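Local coordinates for protein ornithine aminotransferase (Plasmodium falciparum, PDB 3LG0) that transfers the delta-amino group of ornithine to 2-oxoglutarate, giving glutamate semialdehyde and glutamate, as a pyridoxal phosphate-dependent homodimeric enzyme, at residues Leu185-Val199 / Val219-Asp233. Numbering follows the deposited sequence.
Sequences LEKELQDPNVCAFIV and VASLCKKYNVLFVAD
Strands 194-199 and 229-233 pair in parallel as neighbours in a mixed seven-stranded sheet of a class-III, pyridoxal phosphate-dependent aminotransferase, joined by a beta-alpha-beta crossover through helix 215-226. Five backbone bonds zip them together. Leu229 N donates to Cys195 O, Phe197 N to Leu229 O (2.8 Å), Val231 N to Phe197 O, Val199 N to Val231 O, and Asp233 N closes the series on Val199 O (2.9 Å). Backbone groups facing outward find other partners: Ala196 and Ile198 both hydrogen-bond with Ile141 of strand 139-143, Phe230 N with Asp256 OD2, and Ala232 with Val257. Ala196, Ile198, Leu229 and Val231 lie on the face covered by helix 112-129, and Ile198 CG1 packs 3.6 Å from Val231 CB. On the other face, Phe197 CG stands anti to its own amide nitrogen (chi1 177°), which sends the ring toward helices 182-189 and 215-226; Val219 CG1 meets its edge in plane, while Leu185 CD1 and Val199 CB cover opposite faces.

These two helices run nearly parallel on that face of the sheet (13° between the short segments). Leu189 CD1 presses tightly on Leu222 CB, and Leu189 CB forms a CH-pi contact over one face of Tyr226, 4.1 Å from the ring centroid. Asn227, with positive phi, follows helix 215-226 in a Schellman motif, and Lys131 NZ takes up the carbonyls of Tyr226, Asn227 and Val194. At the far end Asp233, about 8 Å side chain to side chain from Lys262, the probable cofactor lysine, accepts from Val235 N through OD1. Near the surface, the extended Glu186 brings OE2 into the plane of the Tyr226 ring at its edge, 2.8 Å from Tyr226 OH, and Lys225 NZ adds a salt bridge to the same oxygen, its hydrogen bond weak at 3.4 Å.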
# COMPACT_ATOMS: atom_id res chain seq x y z
N LEU A 185 -5.31 -31.53 -8.31
CA LEU A 185 -4.68 -30.46 -9.07
C LEU A 185 -4.68 -30.80 -10.56
O LEU A 185 -5.27 -30.06 -11.36
CB LEU A 185 -3.25 -30.20 -8.56
CG LEU A 185 -2.44 -29.13 -9.32
CD1 LEU A 185 -3.16 -27.80 -9.34
CD2 LEU A 185 -1.05 -28.98 -8.73
N GLU A 186 -4.05 -31.91 -10.93
CA GLU A 186 -4.00 -32.32 -12.33
C GLU A 186 -5.41 -32.39 -12.93
O GLU A 186 -5.61 -32.06 -14.10
CB GLU A 186 -3.28 -33.65 -12.50
CG GLU A 186 -3.18 -34.08 -13.96
CD GLU A 186 -2.44 -35.39 -14.15
OE1 GLU A 186 -1.95 -35.95 -13.14
OE2 GLU A 186 -2.35 -35.86 -15.30
N LYS A 187 -6.37 -32.81 -12.13
CA LYS A 187 -7.76 -32.86 -12.57
C LYS A 187 -8.23 -31.49 -13.06
O LYS A 187 -9.01 -31.39 -14.02
CB LYS A 187 -8.65 -33.35 -11.43
CG LYS A 187 -10.00 -33.90 -11.84
CD LYS A 187 -10.89 -34.07 -10.61
CE LYS A 187 -11.92 -35.17 -10.79
NZ LYS A 187 -11.31 -36.54 -10.73
N GLU A 188 -7.77 -30.44 -12.40
CA GLU A 188 -8.16 -29.07 -12.74
C GLU A 188 -7.30 -28.47 -13.85
O GLU A 188 -7.77 -27.66 -14.65
CB GLU A 188 -8.13 -28.17 -11.51
CG GLU A 188 -9.25 -28.43 -10.53
CD GLU A 188 -10.57 -27.84 -10.98
OE1 GLU A 188 -10.71 -27.56 -12.19
OE2 GLU A 188 -11.47 -27.66 -10.14
N LEU A 189 -6.03 -28.86 -13.88
CA LEU A 189 -5.13 -28.47 -14.96
C LEU A 189 -5.63 -28.93 -16.34
O LEU A 189 -5.21 -28.38 -17.37
CB LEU A 189 -3.73 -29.02 -14.71
CG LEU A 189 -2.95 -28.31 -13.60
CD1 LEU A 189 -1.54 -28.86 -13.46
CD2 LEU A 189 -2.92 -26.82 -13.89
N GLN A 190 -6.51 -29.93 -16.37
CA GLN A 190 -7.06 -30.44 -17.63
C GLN A 190 -7.69 -29.30 -18.41
O GLN A 190 -7.48 -29.17 -19.62
CB GLN A 190 -8.11 -31.55 -17.42
CG GLN A 190 -7.74 -32.70 -16.47
CD GLN A 190 -6.56 -33.54 -16.95
OE1 GLN A 190 -5.67 -33.04 -17.64
NE2 GLN A 190 -6.54 -34.81 -16.55
N ASP A 191 -8.47 -28.49 -17.72
CA ASP A 191 -9.13 -27.34 -18.33
C ASP A 191 -8.11 -26.50 -19.09
O ASP A 191 -7.12 -26.03 -18.53
CB ASP A 191 -9.84 -26.50 -17.26
CG ASP A 191 -10.83 -25.52 -17.84
OD1 ASP A 191 -10.75 -25.23 -19.05
OD2 ASP A 191 -11.70 -25.03 -17.08
N PRO A 192 -8.32 -26.35 -20.41
CA PRO A 192 -7.40 -25.64 -21.30
C PRO A 192 -7.38 -24.14 -20.99
O PRO A 192 -6.46 -23.44 -21.41
CB PRO A 192 -8.02 -25.87 -22.68
CG PRO A 192 -9.48 -26.12 -22.38
CD PRO A 192 -9.42 -26.98 -21.16
N ASN A 193 -8.39 -23.66 -20.27
CA ASN A 193 -8.50 -22.25 -19.95
C ASN A 193 -7.75 -21.83 -18.68
O ASN A 193 -7.88 -20.71 -18.21
CB ASN A 193 -9.96 -21.84 -19.85
CG ASN A 193 -10.71 -22.09 -21.12
OD1 ASN A 193 -10.19 -21.87 -22.21
ND2 ASN A 193 -11.95 -22.56 -21.00
N VAL A 194 -6.96 -22.75 -18.13
CA VAL A 194 -6.18 -22.44 -16.95
C VAL A 194 -4.87 -21.80 -17.37
O VAL A 194 -4.18 -22.32 -18.25
CB VAL A 194 -5.91 -23.72 -16.13
CG1 VAL A 194 -4.94 -23.44 -14.99
CG2 VAL A 194 -7.21 -24.28 -15.61
N CYS A 195 -4.54 -20.66 -16.77
CA CYS A 195 -3.30 -19.95 -17.10
C CYS A 195 -2.24 -20.09 -16.00
O CYS A 195 -1.03 -20.02 -16.26
CB CYS A 195 -3.59 -18.47 -17.37
SG CYS A 195 -4.36 -17.61 -15.95
N ALA A 196 -2.69 -20.29 -14.76
CA ALA A 196 -1.76 -20.34 -13.64
C ALA A 196 -2.28 -21.10 -12.43
O ALA A 196 -3.48 -21.22 -12.20
CB ALA A 196 -1.33 -18.92 -13.23
N PHE A 197 -1.33 -21.58 -11.64
CA PHE A 197 -1.59 -22.13 -10.32
C PHE A 197 -0.80 -21.29 -9.32
O PHE A 197 0.44 -21.25 -9.35
CB PHE A 197 -1.12 -23.59 -10.27
CG PHE A 197 -1.28 -24.24 -8.92
CD1 PHE A 197 -2.45 -24.10 -8.20
CD2 PHE A 197 -0.26 -25.02 -8.40
CE1 PHE A 197 -2.59 -24.71 -6.96
CE2 PHE A 197 -0.40 -25.63 -7.16
CZ PHE A 197 -1.57 -25.48 -6.44
N ILE A 198 -1.51 -20.59 -8.44
CA ILE A 198 -0.86 -19.75 -7.43
C ILE A 198 -0.95 -20.41 -6.06
O ILE A 198 -2.04 -20.74 -5.60
CB ILE A 198 -1.43 -18.32 -7.42
CG1 ILE A 198 -1.39 -17.75 -8.84
CG2 ILE A 198 -0.64 -17.45 -6.46
CD1 ILE A 198 -2.03 -16.40 -9.03
N VAL A 199 0.20 -20.63 -5.45
CA VAL A 199 0.27 -21.48 -4.27
C VAL A 199 1.40 -21.05 -3.34
O VAL A 199 2.43 -20.54 -3.79
CB VAL A 199 0.48 -22.95 -4.69
CG1 VAL A 199 1.85 -23.10 -5.29
CG2 VAL A 199 0.30 -23.89 -3.51
N VAL A 219 4.20 -30.47 -8.45
CA VAL A 219 3.52 -29.27 -8.89
C VAL A 219 4.26 -28.70 -10.09
O VAL A 219 3.66 -28.33 -11.08
CB VAL A 219 3.44 -28.19 -7.77
CG1 VAL A 219 3.12 -26.81 -8.36
CG2 VAL A 219 2.39 -28.58 -6.73
N ALA A 220 5.59 -28.63 -9.96
CA ALA A 220 6.43 -28.15 -11.03
C ALA A 220 6.21 -28.97 -12.31
O ALA A 220 6.23 -28.43 -13.41
CB ALA A 220 7.88 -28.19 -10.61
N SER A 221 5.98 -30.27 -12.15
CA SER A 221 5.78 -31.17 -13.29
C SER A 221 4.42 -31.00 -13.93
O SER A 221 4.32 -30.73 -15.13
CB SER A 221 5.99 -32.62 -12.90
OG SER A 221 7.36 -32.97 -13.00
N LEU A 222 3.36 -31.18 -13.15
CA LEU A 222 2.02 -30.96 -13.68
C LEU A 222 1.92 -29.60 -14.39
O LEU A 222 1.20 -29.47 -15.39
CB LEU A 222 0.98 -31.06 -12.57
CG LEU A 222 0.93 -32.46 -11.97
CD1 LEU A 222 -0.18 -32.55 -10.92
CD2 LEU A 222 0.72 -33.48 -13.09
N CYS A 223 2.63 -28.61 -13.87
CA CYS A 223 2.55 -27.26 -14.44
C CYS A 223 3.33 -27.19 -15.74
O CYS A 223 2.82 -26.73 -16.75
CB CYS A 223 3.02 -26.20 -13.43
SG CYS A 223 1.74 -25.80 -12.20
N LYS A 224 4.58 -27.65 -15.71
CA LYS A 224 5.39 -27.65 -16.92
C LYS A 224 4.70 -28.50 -17.99
O LYS A 224 4.74 -28.18 -19.17
CB LYS A 224 6.79 -28.17 -16.64
CG LYS A 224 7.57 -28.56 -17.90
CD LYS A 224 8.97 -29.05 -17.56
CE LYS A 224 9.95 -27.90 -17.44
NZ LYS A 224 10.22 -27.30 -18.77
N LYS A 225 4.04 -29.57 -17.55
CA LYS A 225 3.38 -30.49 -18.46
C LYS A 225 2.17 -29.86 -19.13
O LYS A 225 2.03 -29.93 -20.35
CB LYS A 225 2.97 -31.78 -17.74
CG LYS A 225 2.05 -32.67 -18.57
CD LYS A 225 1.56 -33.88 -17.79
CE LYS A 225 0.55 -34.68 -18.59
NZ LYS A 225 -0.03 -35.80 -17.78
N TYR A 226 1.28 -29.26 -18.35
CA TYR A 226 0.06 -28.69 -18.92
C TYR A 226 0.24 -27.25 -19.41
O TYR A 226 -0.74 -26.57 -19.75
CB TYR A 226 -1.10 -28.78 -17.93
CG TYR A 226 -1.62 -30.19 -17.75
CD1 TYR A 226 -2.74 -30.63 -18.45
CD2 TYR A 226 -0.98 -31.08 -16.89
CE1 TYR A 226 -3.22 -31.92 -18.29
CE2 TYR A 226 -1.46 -32.38 -16.72
CZ TYR A 226 -2.58 -32.79 -17.43
OH TYR A 226 -3.07 -34.07 -17.28
N ASN A 227 1.49 -26.80 -19.49
CA ASN A 227 1.78 -25.43 -19.90
C ASN A 227 1.04 -24.39 -19.05
O ASN A 227 0.19 -23.63 -19.55
CB ASN A 227 1.44 -25.22 -21.38
CG ASN A 227 1.89 -23.87 -21.87
OD1 ASN A 227 2.96 -23.38 -21.49
ND2 ASN A 227 1.08 -23.25 -22.72
N VAL A 228 1.35 -24.38 -17.76
CA VAL A 228 0.65 -23.52 -16.81
C VAL A 228 1.68 -22.79 -15.96
O VAL A 228 2.67 -23.39 -15.54
CB VAL A 228 -0.33 -24.33 -15.92
CG1 VAL A 228 -0.64 -23.58 -14.64
CG2 VAL A 228 -1.60 -24.64 -16.69
N LEU A 229 1.46 -21.50 -15.73
CA LEU A 229 2.35 -20.74 -14.86
C LEU A 229 2.29 -21.32 -13.45
O LEU A 229 1.22 -21.45 -12.87
CB LEU A 229 1.98 -19.25 -14.87
CG LEU A 229 2.28 -18.50 -16.16
CD1 LEU A 229 1.94 -17.01 -16.05
CD2 LEU A 229 3.73 -18.66 -16.56
N PHE A 230 3.45 -21.71 -12.94
CA PHE A 230 3.61 -22.13 -11.56
C PHE A 230 4.04 -20.90 -10.75
O PHE A 230 5.22 -20.52 -10.74
CB PHE A 230 4.64 -23.28 -11.49
CG PHE A 230 5.17 -23.57 -10.11
CD1 PHE A 230 4.39 -23.37 -8.98
CD2 PHE A 230 6.46 -24.06 -9.94
CE1 PHE A 230 4.90 -23.63 -7.72
CE2 PHE A 230 6.97 -24.33 -8.69
CZ PHE A 230 6.19 -24.11 -7.57
N VAL A 231 3.06 -20.27 -10.09
CA VAL A 231 3.31 -19.08 -9.26
C VAL A 231 3.43 -19.38 -7.76
O VAL A 231 2.47 -19.85 -7.13
CB VAL A 231 2.20 -18.04 -9.43
CG1 VAL A 231 2.58 -16.75 -8.72
CG2 VAL A 231 1.94 -17.78 -10.91
N ALA A 232 4.60 -19.10 -7.20
CA ALA A 232 4.85 -19.31 -5.78
C ALA A 232 4.69 -18.01 -5.00
O ALA A 232 5.44 -17.06 -5.21
CB ALA A 232 6.25 -19.87 -5.56
N ASP A 233 3.73 -18.01 -4.07
CA ASP A 233 3.54 -16.89 -3.16
C ASP A 233 4.49 -17.02 -1.98
O ASP A 233 4.23 -17.79 -1.06
CB ASP A 233 2.10 -16.87 -2.64
CG ASP A 233 1.83 -15.69 -1.72
OD1 ASP A 233 2.80 -14.98 -1.34
OD2 ASP A 233 0.65 -15.47 -1.37